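Local structure of ribonuclease J (Methanolobus psychrophilus R15, 5HAB) at residues Phe181-Thr186 against Ala190-Cys195; Ala99-His104 against Ile167-Thr172; Pro288-Arg293 against Arg297-Ala302. The protein is an archaeal exoribonuclease of the beta-CASP metallo-beta-lactamase family that probably degrades RNA by metal-dependent hydrolysis. The protein carries 1 engineered substitution. One frame throughout, in Å; residues are numbered along the deposited sequence.

Contact 1 (Phe181-Thr186 against Ala190-Cys195)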
loop_
_atom_site.group_PDB
_atom_site.type_symbol
_atom_site.label_atom_id
_atom_site.label_comp_id
_atom_site.label_asym_id
_atom_site.label_seq_id
_atom_site.Cartn_x
_atom_site.Cartn_y
_atom_site.Cartn_z
ATOM N N PHE B 181 29.489 -18.648 1.786
ATOM C CA PHE B 181 29.032 -19.204 3.051
ATOM C C PHE B 181 30.280 -19.512 3.857
ATOM O O PHE B 181 31.306 -19.907 3.285
ATOM C CB PHE B 181 28.225 -20.501 2.876
ATOM C CG PHE B 181 26.898 -20.336 2.174
ATOM C CD1 PHE B 181 26.414 -19.091 1.827
ATOM C CD2 PHE B 181 26.126 -21.453 1.888
ATOM C CE1 PHE B 181 25.197 -18.965 1.189
ATOM C CE2 PHE B 181 24.909 -21.332 1.255
ATOM C CZ PHE B 181 24.443 -20.087 0.903
ATOM N N VAL B 182 30.206 -19.385 5.176
ATOM C CA VAL B 182 31.342 -19.817 5.984
ATOM C C VAL B 182 30.915 -20.931 6.931
ATOM O O VAL B 182 29.907 -20.822 7.625
ATOM C CB VAL B 182 31.992 -18.627 6.745
ATOM C CG1 VAL B 182 30.951 -17.790 7.448
ATOM C CG2 VAL B 182 33.022 -19.130 7.747
ATOM N N ALA B 183 31.676 -22.024 6.912
ATOM C CA ALA B 183 31.460 -23.146 7.820
ATOM C C ALA B 183 32.577 -23.210 8.858
ATOM O O ALA B 183 33.753 -23.333 8.520
ATOM C CB ALA B 183 31.374 -24.457 7.050
ATOM N N ILE B 184 32.195 -23.106 10.123
ATOM C CA ILE B 184 33.119 -23.232 11.234
ATOM C C ILE B 184 33.067 -24.664 11.752
ATOM O O ILE B 184 32.099 -25.074 12.387
ATOM C CB ILE B 184 32.799 -22.211 12.336
ATOM C CG1 ILE B 184 32.933 -20.794 11.781
ATOM C CG2 ILE B 184 33.708 -22.411 13.539
ATOM C CD1 ILE B 184 32.532 -19.725 12.746
ATOM N N HIS B 185 34.112 -25.429 11.465
ATOM C CA HIS B 185 34.185 -26.811 11.909
ATOM C C HIS B 185 34.745 -26.887 13.324
ATOM O O HIS B 185 35.818 -26.333 13.625
ATOM C CB HIS B 185 35.033 -27.649 10.952
ATOM C CG HIS B 185 34.507 -27.681 9.551
ATOM N ND1 HIS B 185 33.550 -28.583 9.137
ATOM C CD2 HIS B 185 34.805 -26.926 8.469
ATOM C CE1 HIS B 185 33.283 -28.382 7.859
ATOM N NE2 HIS B 185 34.031 -27.383 7.430
ATOM N N THR B 186 33.986 -27.582 14.169
ATOM C CA THR B 186 34.295 -27.807 15.575
ATOM C C THR B 186 34.325 -29.311 15.816
ATOM O O THR B 186 33.802 -30.073 14.998
ATOM C CB THR B 186 33.238 -27.168 16.509
ATOM O OG1 THR B 186 32.097 -28.033 16.593
ATOM C CG2 THR B 186 32.810 -25.797 16.004
ATOM N N ALA B 190 29.628 -28.684 12.563
ATOM C CA ALA B 190 29.848 -27.416 11.863
ATOM C C ALA B 190 28.796 -26.348 12.163
ATOM O O ALA B 190 27.619 -26.645 12.297
ATOM C CB ALA B 190 29.913 -27.664 10.357
ATOM N N VAL B 191 29.234 -25.096 12.238
ATOM C CA VAL B 191 28.319 -23.968 12.313
ATOM C C VAL B 191 28.360 -23.225 10.988
ATOM O O VAL B 191 29.403 -22.738 10.581
ATOM C CB VAL B 191 28.664 -23.034 13.476
ATOM C CG1 VAL B 191 27.768 -21.806 13.446
ATOM C CG2 VAL B 191 28.525 -23.764 14.809
ATOM N N VAL B 192 27.224 -23.141 10.309
ATOM C CA VAL B 192 27.194 -22.542 8.982
ATOM C C VAL B 192 26.539 -21.171 9.030
ATOM O O VAL B 192 25.520 -20.968 9.688
ATOM C CB VAL B 192 26.482 -23.458 7.970
ATOM C CG1 VAL B 192 26.437 -22.810 6.601
ATOM C CG2 VAL B 192 27.196 -24.795 7.890
ATOM N N TYR B 193 27.172 -20.231 8.343
ATOM C CA TYR B 193 26.719 -18.861 8.234
ATOM C C TYR B 193 26.489 -18.570 6.756
ATOM O O TYR B 193 27.418 -18.650 5.937
ATOM C CB TYR B 193 27.757 -17.925 8.858
ATOM C CG TYR B 193 27.503 -16.433 8.773
ATOM C CD1 TYR B 193 27.783 -15.724 7.612
ATOM C CD2 TYR B 193 27.037 -15.724 9.874
ATOM C CE1 TYR B 193 27.582 -14.353 7.538
ATOM C CE2 TYR B 193 26.834 -14.355 9.812
ATOM C CZ TYR B 193 27.111 -13.676 8.640
ATOM O OH TYR B 193 26.918 -12.316 8.567
ATOM N N ALA B 194 25.240 -18.248 6.428
ATOM C CA ALA B 194 24.819 -18.036 5.050
ATOM C C ALA B 194 23.960 -16.782 4.959
ATOM O O ALA B 194 22.732 -16.852 4.923
ATOM C CB ALA B 194 24.055 -19.239 4.537
ATOM N N CYS B 195 24.625 -15.633 4.906
ATOM C CA CYS B 195 23.941 -14.349 4.912
ATOM C C CYS B 195 24.387 -13.506 3.718
ATOM O O CYS B 195 25.537 -13.593 3.286
ATOM C CB CYS B 195 24.216 -13.619 6.225
ATOM S SG CYS B 195 23.695 -14.526 7.704
#
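Phe181 lays its ring flat against Ala194. Ala194 CB stands 3.5 Å from the centroid of the Phe181 ring and 11° off the ring normal, a CH-pi contact over the face. The Phe181 ring also takes part in an edge-to-face pair with Phe197.

One residue further along, Val182 and Tyr193 cross obliquely. With chi1 at 48°, Val182 CG1 is tucked between its own N and carbonyl carbon and faces Tyr193 CB at 3.5 Å. The same methyl comes obliquely to the near part of the ring, at CD1. Only the far end of Tyr193 leads away, and its OH makes a weak hydrogen bond to Asp54. Cys195 SG lies over one face of that ring, offset toward the rim. Ile184 and Val191 share the same side of the sheet as Val182 and Tyr193.

Ala183, Val192, His185 and Ala190 point to the other side. Ala190 CB approaches the His185 ring obliquely, 3.9 Å from ND1 of His185. NE2 of the same ring is hydrogen-bonded to Glu168.

Four backbone bonds join the strands, two in each of the hydrogen-bonded pairs Val182-Tyr193 and Ile184-Val191. Ile184 N reaches Val191 O at 2.9 Å and is nearly straight, at 175°. This is an antiparallel beta hairpin in the metallo-beta-lactamase fold. Thr186 OG1 bonds to Ser188 N and Gly189 O at the turn.

The backbone bonds fix the register. The buried Val182, Ile184 and Val191 and the ring of Tyr193 present a largely apolar face to strands 41-46 and 49-53.

Contact 2 (Ala99-His104 against Ile167-Thr172)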
loop_
_atom_site.group_PDB
_atom_site.type_symbol
_atom_site.label_atom_id
_atom_site.label_comp_id
_atom_site.label_asym_id
_atom_site.label_seq_id
_atom_site.Cartn_x
_atom_site.Cartn_y
_atom_site.Cartn_z
ATOM N N ALA B 99 39.651 -14.641 15.133
ATOM C CA ALA B 99 39.601 -14.268 13.719
ATOM C C ALA B 99 38.363 -13.445 13.394
ATOM O O ALA B 99 37.351 -13.522 14.086
ATOM C CB ALA B 99 39.651 -15.510 12.835
ATOM N N ILE B 100 38.459 -12.656 12.331
ATOM C CA ILE B 100 37.338 -11.879 11.825
ATOM C C ILE B 100 37.064 -12.269 10.375
ATOM O O ILE B 100 37.876 -11.998 9.495
ATOM C CB ILE B 100 37.616 -10.380 11.946
ATOM C CG1 ILE B 100 37.814 -9.999 13.415
ATOM C CG2 ILE B 100 36.495 -9.574 11.313
ATOM C CD1 ILE B 100 38.114 -8.529 13.629
ATOM N N VAL B 101 35.935 -12.922 10.121
ATOM C CA VAL B 101 35.595 -13.306 8.753
ATOM C C VAL B 101 34.689 -12.262 8.111
ATOM O O VAL B 101 33.745 -11.775 8.733
ATOM C CB VAL B 101 34.936 -14.695 8.701
ATOM C CG1 VAL B 101 34.518 -15.033 7.272
ATOM C CG2 VAL B 101 35.888 -15.757 9.222
ATOM N N CYS B 102 35.010 -11.895 6.874
ATOM C CA CYS B 102 34.138 -11.051 6.068
ATOM C C CYS B 102 33.678 -11.835 4.850
ATOM O O CYS B 102 34.484 -12.164 3.978
ATOM C CB CYS B 102 34.847 -9.774 5.647
ATOM S SG CYS B 102 35.146 -8.637 7.006
ATOM N N THR B 103 32.381 -12.127 4.786
ATOM C CA THR B 103 31.869 -13.023 3.757
ATOM C C THR B 103 31.784 -12.339 2.396
ATOM O O THR B 103 31.722 -13.014 1.370
ATOM C CB THR B 103 30.483 -13.574 4.131
ATOM O OG1 THR B 103 29.655 -12.501 4.589
ATOM C CG2 THR B 103 30.605 -14.622 5.230
ATOM N N HIS B 104 31.791 -11.008 2.387
ATOM C CA HIS B 104 31.964 -10.257 1.140
ATOM C C HIS B 104 32.335 -8.809 1.428
ATOM O O HIS B 104 32.451 -8.407 2.587
ATOM C CB HIS B 104 30.701 -10.318 0.256
ATOM C CG HIS B 104 29.491 -9.672 0.861
ATOM N ND1 HIS B 104 29.445 -8.337 1.197
ATOM C CD2 HIS B 104 28.267 -10.174 1.152
ATOM C CE1 HIS B 104 28.255 -8.049 1.692
ATOM N NE2 HIS B 104 27.520 -9.147 1.674
ATOM N N ILE B 167 38.098 -23.071 9.504
ATOM C CA ILE B 167 37.161 -22.263 8.743
ATOM C C ILE B 167 37.178 -22.641 7.266
ATOM O O ILE B 167 38.213 -22.569 6.606
ATOM C CB ILE B 167 37.479 -20.770 8.923
ATOM C CG1 ILE B 167 37.148 -20.324 10.349
ATOM C CG2 ILE B 167 36.735 -19.929 7.900
ATOM C CD1 ILE B 167 37.552 -18.894 10.643
ATOM N N GLU B 168 36.007 -23.011 6.754
ATOM C CA GLU B 168 35.825 -23.377 5.352
ATOM C C GLU B 168 34.982 -22.332 4.619
ATOM O O GLU B 168 33.948 -21.902 5.124
ATOM C CB GLU B 168 35.168 -24.758 5.250
ATOM C CG GLU B 168 34.818 -25.205 3.837
ATOM C CD GLU B 168 34.137 -26.563 3.815
ATOM O OE1 GLU B 168 33.951 -27.150 4.902
ATOM O OE2 GLU B 168 33.806 -27.055 2.714
ATOM N N PHE B 169 35.429 -21.918 3.437
ATOM C CA PHE B 169 34.626 -21.056 2.575
ATOM C C PHE B 169 33.907 -21.890 1.515
ATOM O O PHE B 169 34.503 -22.788 0.915
ATOM C CB PHE B 169 35.491 -19.987 1.899
ATOM C CG PHE B 169 35.809 -18.802 2.777
ATOM C CD1 PHE B 169 35.408 -18.765 4.100
ATOM C CD2 PHE B 169 36.496 -17.712 2.262
ATOM C CE1 PHE B 169 35.699 -17.669 4.902
ATOM C CE2 PHE B 169 36.789 -16.614 3.058
ATOM C CZ PHE B 169 36.390 -16.593 4.378
ATOM N N ILE B 170 32.627 -21.601 1.293
ATOM C CA ILE B 170 31.863 -22.246 0.224
ATOM C C ILE B 170 31.341 -21.161 -0.701
ATOM O O ILE B 170 30.767 -20.190 -0.234
ATOM C CB ILE B 170 30.712 -23.090 0.784
ATOM C CG1 ILE B 170 31.241 -24.104 1.794
ATOM C CG2 ILE B 170 29.955 -23.785 -0.338
ATOM C CD1 ILE B 170 30.206 -24.558 2.768
ATOM N N ASN B 171 31.531 -21.306 -2.007
ATOM C CA ASN B 171 31.126 -20.234 -2.915
ATOM C C ASN B 171 29.606 -20.112 -2.958
ATOM O O ASN B 171 28.884 -21.107 -2.864
ATOM C CB ASN B 171 31.687 -20.462 -4.327
ATOM C CG ASN B 171 30.606 -20.736 -5.351
ATOM O OD1 ASN B 171 30.249 -21.887 -5.599
ATOM N ND2 ASN B 171 30.083 -19.678 -5.960
ATOM N N THR B 172 29.126 -18.882 -3.065
ATOM C CA THR B 172 27.708 -18.654 -3.290
ATOM C C THR B 172 27.560 -17.447 -4.208
ATOM O O THR B 172 28.560 -16.895 -4.676
ATOM C CB THR B 172 26.945 -18.434 -1.968
ATOM O OG1 THR B 172 25.535 -18.482 -2.213
ATOM C CG2 THR B 172 27.311 -17.082 -1.347
#
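Val101 carries the contact, forking between Ile167 and Phe169. Before it, Ala99 packs on Ile51 and Ile125.

At Val101 both methyl groups are used. CG1 lies anti to the backbone N (chi1 177°), and CG2 lies anti to the carbonyl carbon. CG2 meets Ile167 CD1 at 3.8 Å; the valine methyl and the isoleucine end pass alongside, running opposite ways. CG1 comes obliquely to the Phe169 ring and is 3.7 Å from Phe169 CE1, with CZ almost as near. The Phe169 CB does not head straight for strand 96-102, but at chi1 -80° the end of the ring comes nearer to Val101. Ile125 of strand 124-126 also packs on Ile167 and Phe169.

After Val101 the strand leaves the partner. Thr103 OG1 is hydrogen-bonded to Asp54. His104 NE2 bonds to Asp196, and its ND1 to the backbone N of Ala106, the engineered residue. His104 matches the first histidine of the metal-binding motif known in metallo-beta-lactamases.

The two strands belong to different sheets, and the CA atoms of Val101 and Ile167 are 9.1 Å apart. This is face-to-face packing in the sheet sandwich of the metallo-beta-lactamase fold. No hydrogen bond crosses between the segments. The contact is apolar, and polar groups gather at the end of the first strand, where Thr103 meets Asp54 and His104 meets Asp196.

Contact 3 (Pro288-Arg293 against Arg297-Ala302). With SO4 (sulfate ion), chain J; nucleotides of chain D.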
loop_
_atom_site.group_PDB
_atom_site.type_symbol
_atom_site.label_atom_id
_atom_site.label_comp_id
_atom_site.label_asym_id
_atom_site.label_seq_id
_atom_site.Cartn_x
_atom_site.Cartn_y
_atom_site.Cartn_z
ATOM N N PRO B 288 32.062 2.874 -23.718
ATOM C CA PRO B 288 31.746 2.731 -22.295
ATOM C C PRO B 288 32.700 3.540 -21.425
ATOM O O PRO B 288 33.883 3.220 -21.343
ATOM C CB PRO B 288 31.904 1.227 -22.051
ATOM C CG PRO B 288 32.862 0.774 -23.095
ATOM C CD PRO B 288 32.610 1.636 -24.296
ATOM N N VAL B 289 32.178 4.580 -20.787
ATOM C CA VAL B 289 32.977 5.422 -19.908
ATOM C C VAL B 289 32.435 5.364 -18.479
ATOM O O VAL B 289 31.290 5.731 -18.218
ATOM C CB VAL B 289 33.044 6.871 -20.442
ATOM C CG1 VAL B 289 31.715 7.284 -21.047
ATOM C CG2 VAL B 289 33.471 7.834 -19.343
ATOM N N LEU B 290 33.258 4.867 -17.563
ATOM C CA LEU B 290 32.883 4.739 -16.157
ATOM C C LEU B 290 33.229 6.000 -15.363
ATOM O O LEU B 290 34.376 6.441 -15.367
ATOM C CB LEU B 290 33.576 3.521 -15.541
ATOM C CG LEU B 290 32.955 2.128 -15.707
ATOM C CD1 LEU B 290 32.550 1.835 -17.141
ATOM C CD2 LEU B 290 33.943 1.079 -15.233
ATOM N N LEU B 291 32.243 6.571 -14.677
ATOM C CA LEU B 291 32.445 7.817 -13.939
ATOM C C LEU B 291 32.113 7.663 -12.459
ATOM O O LEU B 291 31.176 6.956 -12.091
ATOM C CB LEU B 291 31.605 8.953 -14.530
ATOM C CG LEU B 291 31.831 9.358 -15.987
ATOM C CD1 LEU B 291 30.907 8.593 -16.911
ATOM C CD2 LEU B 291 31.634 10.852 -16.157
ATOM N N GLY B 292 32.890 8.336 -11.615
ATOM C CA GLY B 292 32.701 8.273 -10.177
ATOM C C GLY B 292 33.854 7.573 -9.488
ATOM O O GLY B 292 34.400 6.604 -10.015
ATOM N N ARG B 293 34.222 8.057 -8.305
ATOM C CA ARG B 293 35.371 7.520 -7.579
ATOM C C ARG B 293 35.185 6.043 -7.230
ATOM O O ARG B 293 36.110 5.238 -7.378
ATOM C CB ARG B 293 35.627 8.334 -6.307
ATOM C CG ARG B 293 36.895 7.937 -5.561
ATOM C CD ARG B 293 38.144 8.324 -6.351
ATOM N NE ARG B 293 38.345 9.771 -6.389
ATOM C CZ ARG B 293 39.284 10.382 -7.108
ATOM N NH1 ARG B 293 40.112 9.673 -7.864
ATOM N NH2 ARG B 293 39.391 11.704 -7.075
ATOM N N ARG B 297 37.252 2.607 -7.937
ATOM C CA ARG B 297 37.639 1.733 -6.831
ATOM C C ARG B 297 37.225 0.278 -7.090
ATOM O O ARG B 297 38.079 -0.585 -7.312
ATOM C CB ARG B 297 37.017 2.231 -5.519
ATOM C CG ARG B 297 37.355 1.392 -4.281
ATOM C CD ARG B 297 38.804 1.537 -3.831
ATOM N NE ARG B 297 39.091 2.857 -3.272
ATOM C CZ ARG B 297 39.015 3.152 -1.976
ATOM N NH1 ARG B 297 38.666 2.221 -1.098
ATOM N NH2 ARG B 297 39.294 4.378 -1.553
ATOM N N TYR B 298 35.918 0.017 -7.096
ATOM C CA TYR B 298 35.407 -1.353 -7.195
ATOM C C TYR B 298 35.694 -2.039 -8.534
ATOM O O TYR B 298 36.172 -3.180 -8.570
ATOM C CB TYR B 298 33.898 -1.373 -6.931
ATOM C CG TYR B 298 33.514 -1.152 -5.484
ATOM C CD1 TYR B 298 33.396 -2.227 -4.610
ATOM C CD2 TYR B 298 33.269 0.125 -4.990
ATOM C CE1 TYR B 298 33.045 -2.039 -3.285
ATOM C CE2 TYR B 298 32.917 0.322 -3.661
ATOM C CZ TYR B 298 32.807 -0.764 -2.816
ATOM O OH TYR B 298 32.457 -0.585 -1.497
ATOM N N VAL B 299 35.392 -1.355 -9.632
ATOM C CA VAL B 299 35.542 -1.963 -10.947
ATOM C C VAL B 299 37.023 -2.081 -11.281
ATOM O O VAL B 299 37.469 -3.115 -11.785
ATOM C CB VAL B 299 34.780 -1.180 -12.027
ATOM C CG1 VAL B 299 34.852 -1.905 -13.355
ATOM C CG2 VAL B 299 33.332 -0.987 -11.611
ATOM N N GLY B 300 37.779 -1.024 -10.991
ATOM C CA GLY B 300 39.223 -1.056 -11.152
ATOM C C GLY B 300 39.849 -2.230 -10.423
ATOM O O GLY B 300 40.578 -3.024 -11.026
ATOM N N THR B 301 39.550 -2.346 -9.130
ATOM C CA THR B 301 40.049 -3.459 -8.326
ATOM C C THR B 301 39.660 -4.808 -8.925
ATOM O O THR B 301 40.497 -5.706 -9.023
ATOM C CB THR B 301 39.532 -3.394 -6.878
ATOM O OG1 THR B 301 39.930 -2.156 -6.280
ATOM C CG2 THR B 301 40.097 -4.546 -6.059
ATOM N N ALA B 302 38.400 -4.947 -9.336
ATOM C CA ALA B 302 37.931 -6.207 -9.914
ATOM C C ALA B 302 38.706 -6.555 -11.183
ATOM O O ALA B 302 38.954 -7.726 -11.479
ATOM C CB ALA B 302 36.441 -6.136 -10.207
HETATM S S SO4 J . 37.923 14.708 -5.789
HETATM O O1 SO4 J . 36.514 15.077 -5.670
HETATM O O2 SO4 J . 38.056 13.256 -5.702
HETATM O O3 SO4 J . 38.678 15.333 -4.706
HETATM O O4 SO4 J . 38.442 15.175 -7.073
ATOM P P A D 5 31.248 8.965 -6.223
ATOM O OP1 A D 5 31.070 9.412 -7.627
ATOM O OP2 A D 5 31.693 7.574 -5.953
ATOM O "O5'" A D 5 32.275 9.967 -5.533
ATOM C "C5'" A D 5 32.375 11.322 -5.962
ATOM C "C4'" A D 5 32.356 12.270 -4.790
ATOM O "O4'" A D 5 32.151 11.499 -3.576
ATOM C "C3'" A D 5 33.640 13.061 -4.577
ATOM O "O3'" A D 5 33.331 14.320 -3.980
ATOM C "C2'" A D 5 34.402 12.191 -3.583
ATOM O "O2'" A D 5 35.365 12.881 -2.815
ATOM C "C1'" A D 5 33.268 11.639 -2.717
ATOM N N9 A D 5 33.554 10.316 -2.154
ATOM C C8 A D 5 33.801 9.160 -2.853
ATOM N N7 A D 5 34.035 8.118 -2.093
ATOM C C5 A D 5 33.938 8.623 -0.804
ATOM C C6 A D 5 34.083 8.018 0.457
ATOM N N6 A D 5 34.366 6.724 0.626
ATOM N N1 A D 5 33.926 8.800 1.548
ATOM C C2 A D 5 33.644 10.098 1.374
ATOM N N3 A D 5 33.482 10.781 0.242
ATOM C C4 A D 5 33.650 9.978 -0.825
#
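Leu290 and Val299 form the tightly packed part. They reach toward each other tip to tip, and Leu290 CD2 is 3.6 Å from Val299 CG1. At chi1 -175° the valine's CG1 points away from its own N and at the leucine. Val278 of helix 271-283 packs on Leu290, and Ile308 on Val299, so the touch is buried.

The backbone is also firm at the start of the helix. Arg297 N bonds to Arg293 O at 2.9 Å, in the carbonyl plane and at 161°. Arg297 O accepts twice, from Thr301 N and from Thr301 OG1, which reach it from opposite faces of its plane.

Strand 287-291 and helix 293-304 are the first two elements of a beta-alpha-beta unit in the parallel sheet of the beta-CASP domain. Gly292 is the N-cap between them. Its CA is 3.2 Å from OP1 of A5 of chain D, so the bound RNA phosphate sits at the N-terminal end of the helix. The helix end would probably favour that negative charge.

On the solvent side the segments meet loosely. Arg297 CB lies 3.6 Å from Arg293 O, but the exposed Arg293 side chain does not touch 297-302. It turns to other partners: Arg293 CB packs 3.8 Å from O5' of A5, and the guanidinium meets the sulfate edge-on. NH2 of Arg293 bonds to sulfate O2 at 2.5 Å, a doubtfully short distance. Arg320 N also binds this sulfate, which probably came from the crystallisation liquor.

Contacts 1 and 2 are neighbours in the metallo-beta-lactamase part, with centres about 8 Å apart. Strands 166-172 and 179-186 lie side by side in one sheet, and Phe181 N is 2.8 Å from Ile170 O in a probable hydrogen bond. Thr103 of contact 2 and, weakly, Tyr193 of contact 1 both reach Asp54. Contact 2 also ends at His104, bonded to Asp196. As in relatives, this is probably the metal-site region. Contact 3 belongs to the beta-CASP domain. Its centre is about 32 Å from that of contact 1 and about 25 Å from that of contact 2. The bound RNA touches contact 3 and runs near the others. The nearest atom of contact 1 is about 8 Å from it.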